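Local coordinates for glucan-binding protein C, GbpC (Streptococcus mutans UA159, PDB 5UQZ), which binds glucan at the cell surface and probably mediates both sucrose-independent and sucrose-dependent adherence of the bacterium, at residues D95-D103 / T179-S187. Residues are numbered along the deposited sequence; the frame is centred on the assembly and turned at random.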
# COMPACT_ATOMS: atom_id res chain seq x y z
N ASP A 95 4.88 1.97 19.08
CA ASP A 95 4.67 2.59 17.78
C ASP A 95 5.18 1.64 16.69
O ASP A 95 6.12 0.89 16.90
CB ASP A 95 5.50 3.87 17.76
CG ASP A 95 5.32 4.68 16.51
OD1 ASP A 95 4.40 5.53 16.48
OD2 ASP A 95 6.12 4.49 15.57
N ILE A 96 4.52 1.66 15.53
CA ILE A 96 4.95 0.84 14.40
C ILE A 96 6.43 1.01 14.09
O ILE A 96 7.15 0.03 13.83
CB ILE A 96 4.06 1.13 13.18
CG1 ILE A 96 4.36 0.14 12.06
CG2 ILE A 96 4.17 2.60 12.79
CD1 ILE A 96 3.78 -1.23 12.37
N LEU A 97 6.92 2.25 14.09
CA LEU A 97 8.34 2.42 13.76
C LEU A 97 9.23 1.80 14.81
O LEU A 97 10.25 1.19 14.46
CB LEU A 97 8.70 3.87 13.55
CG LEU A 97 8.07 4.52 12.31
CD1 LEU A 97 8.63 5.89 12.05
CD2 LEU A 97 8.26 3.61 11.08
N GLN A 98 8.83 1.86 16.08
CA GLN A 98 9.62 1.19 17.11
C GLN A 98 9.49 -0.32 17.03
O GLN A 98 10.45 -1.04 17.33
CB GLN A 98 9.23 1.64 18.51
CG GLN A 98 9.65 3.08 18.86
CD GLN A 98 11.18 3.38 18.78
OE1 GLN A 98 12.02 2.50 18.63
NE2 GLN A 98 11.51 4.66 18.91
N GLN A 99 8.30 -0.83 16.67
CA GLN A 99 8.15 -2.26 16.50
C GLN A 99 9.11 -2.81 15.46
O GLN A 99 9.52 -3.97 15.56
CB GLN A 99 6.72 -2.56 16.11
CG GLN A 99 6.33 -3.97 16.17
CD GLN A 99 4.82 -4.10 16.10
OE1 GLN A 99 4.08 -3.26 16.65
NE2 GLN A 99 4.36 -5.11 15.42
N TYR A 100 9.45 -2.01 14.45
CA TYR A 100 10.37 -2.44 13.42
C TYR A 100 11.77 -1.88 13.64
O TYR A 100 12.61 -2.01 12.75
CB TYR A 100 9.83 -2.10 12.04
CG TYR A 100 8.71 -3.06 11.65
CD1 TYR A 100 9.01 -4.27 10.99
CD2 TYR A 100 7.39 -2.80 12.00
CE1 TYR A 100 7.99 -5.13 10.64
CE2 TYR A 100 6.38 -3.66 11.66
CZ TYR A 100 6.68 -4.86 11.00
OH TYR A 100 5.68 -5.71 10.64
N ASN A 101 12.05 -1.33 14.81
CA ASN A 101 13.40 -0.88 15.11
C ASN A 101 14.22 -2.10 15.52
O ASN A 101 14.15 -2.55 16.66
CB ASN A 101 13.37 0.17 16.21
CG ASN A 101 14.75 0.69 16.51
OD1 ASN A 101 15.76 0.14 16.02
ND2 ASN A 101 14.84 1.77 17.29
N THR A 102 14.99 -2.66 14.58
CA THR A 102 15.77 -3.86 14.85
C THR A 102 16.82 -3.65 15.93
O THR A 102 17.32 -4.64 16.48
CB THR A 102 16.37 -4.41 13.55
OG1 THR A 102 16.96 -3.33 12.80
CG2 THR A 102 15.29 -5.04 12.67
N ASP A 103 17.16 -2.40 16.27
CA ASP A 103 18.07 -2.19 17.40
C ASP A 103 17.45 -2.65 18.72
O ASP A 103 18.17 -2.84 19.71
CB ASP A 103 18.33 -0.69 17.59
CG ASP A 103 19.19 -0.07 16.51
OD1 ASP A 103 19.77 -0.79 15.68
OD2 ASP A 103 19.33 1.17 16.53
N THR A 179 0.30 -10.22 1.79
CA THR A 179 1.74 -10.30 1.52
C THR A 179 2.58 -10.06 2.77
O THR A 179 2.53 -10.91 3.66
CB THR A 179 2.14 -9.45 0.30
OG1 THR A 179 1.11 -9.48 -0.72
CG2 THR A 179 3.44 -9.94 -0.30
N ILE A 180 3.36 -8.98 2.86
CA ILE A 180 4.34 -8.87 3.93
C ILE A 180 4.44 -7.43 4.42
O ILE A 180 4.37 -6.47 3.63
CB ILE A 180 5.65 -9.37 3.32
CG1 ILE A 180 6.79 -9.50 4.23
CG2 ILE A 180 6.18 -8.51 2.21
CD1 ILE A 180 8.05 -9.93 3.36
N PHE A 181 4.69 -7.30 5.72
CA PHE A 181 5.05 -6.02 6.34
C PHE A 181 6.48 -6.18 6.82
O PHE A 181 6.76 -7.11 7.58
CB PHE A 181 4.08 -5.69 7.48
CG PHE A 181 4.03 -4.25 7.84
CD1 PHE A 181 2.82 -3.62 7.96
CD2 PHE A 181 5.19 -3.56 8.15
CE1 PHE A 181 2.74 -2.28 8.34
CE2 PHE A 181 5.11 -2.18 8.54
CZ PHE A 181 3.90 -1.57 8.58
N ILE A 182 7.40 -5.38 6.30
CA ILE A 182 8.84 -5.54 6.58
C ILE A 182 9.44 -4.22 7.02
O ILE A 182 9.02 -3.14 6.57
CB ILE A 182 9.54 -6.16 5.35
CG1 ILE A 182 10.99 -6.47 5.61
CG2 ILE A 182 9.40 -5.30 4.10
CD1 ILE A 182 11.65 -7.35 4.55
N GLY A 183 10.43 -4.29 7.92
CA GLY A 183 11.09 -3.07 8.33
C GLY A 183 12.39 -3.35 9.06
O GLY A 183 12.67 -4.48 9.45
N ALA A 184 13.15 -2.28 9.28
CA ALA A 184 14.42 -2.37 9.99
C ALA A 184 14.80 -0.98 10.45
O ALA A 184 14.33 0.01 9.93
CB ALA A 184 15.50 -2.91 9.07
N GLN A 185 15.74 -0.92 11.42
CA GLN A 185 16.34 0.38 11.73
C GLN A 185 17.01 0.95 10.49
O GLN A 185 17.48 0.20 9.61
CB GLN A 185 17.37 0.20 12.86
CG GLN A 185 18.12 1.49 13.26
CD GLN A 185 17.16 2.60 13.76
OE1 GLN A 185 16.45 3.25 12.97
NE2 GLN A 185 17.23 2.91 15.06
N THR A 186 17.06 2.29 10.41
CA THR A 186 17.89 2.97 9.41
C THR A 186 19.17 3.35 10.13
O THR A 186 19.23 4.35 10.86
CB THR A 186 17.18 4.21 8.86
OG1 THR A 186 15.88 3.82 8.38
CG2 THR A 186 17.96 4.82 7.69
N SER A 187 20.20 2.51 9.97
CA SER A 187 21.37 2.63 10.82
C SER A 187 22.31 3.75 10.39
O SER A 187 23.08 4.23 11.23
CB SER A 187 22.15 1.32 10.80
OG SER A 187 21.36 0.27 11.34
O HOH W 1 21.68 0.20 13.99
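Phe181 meets two side chains of 95-103 with its ring. Phe181 CZ lies 3.8 Å from the terminal methyl CD1 of Ile96, which reaches it from the short helix 96-99, while the CD2-CE2 side turns to Tyr100. The two aromatic rings are nearly parallel, 17° between planes, but slid so far apart that they scarcely overlap; the closest approach is Tyr100 OH to Phe181 CD2, 3.3 Å. Trp328 of the adjoining strand also meets the Phe181 ring. The side chain of Phe181 is about 8 Å from the bound calcium ion. Ile182 turns away from 95-103 and packs on Ile195 and Val197 of strand 194-204. At Gly183 the backbone itself is the contact surface: Tyr100 CD1 lies 3.4 Å from Gly183 N. Strand 180-184 is an inner strand of a four-stranded antiparallel sheet, between 167-172 and 325-329, in the beta-supersandwich of the glucan-binding domain, and the helix with the turn after it packs against this sheet. Beyond the glycine, Ala184 CA lies 3.9 Å from Thr102 CG2. Gln185, just past the strand, carries both direct hydrogen bonds of the contact. Gln185 N gives an almost straight bond, 3.0 Å and 169°, to Thr102 OG1. The threonine's chi1 of +47° sets this hydroxyl between its own N and carbonyl carbon; Asn163 is a further partner of it. The glutamine chain bends at chi2, bringing Gln185 NE2 3.1 Å from Asp103 OD2, above the carboxylate plane, while OE1 takes Thr186 N on a lone pair, and the bonds at both ends hold the amide's rotation. Asn101 lies alongside, its OD1 closing an Asx turn on Asp103 N. At Ser187 a water links OG to Asp103 OD1, to which it donates.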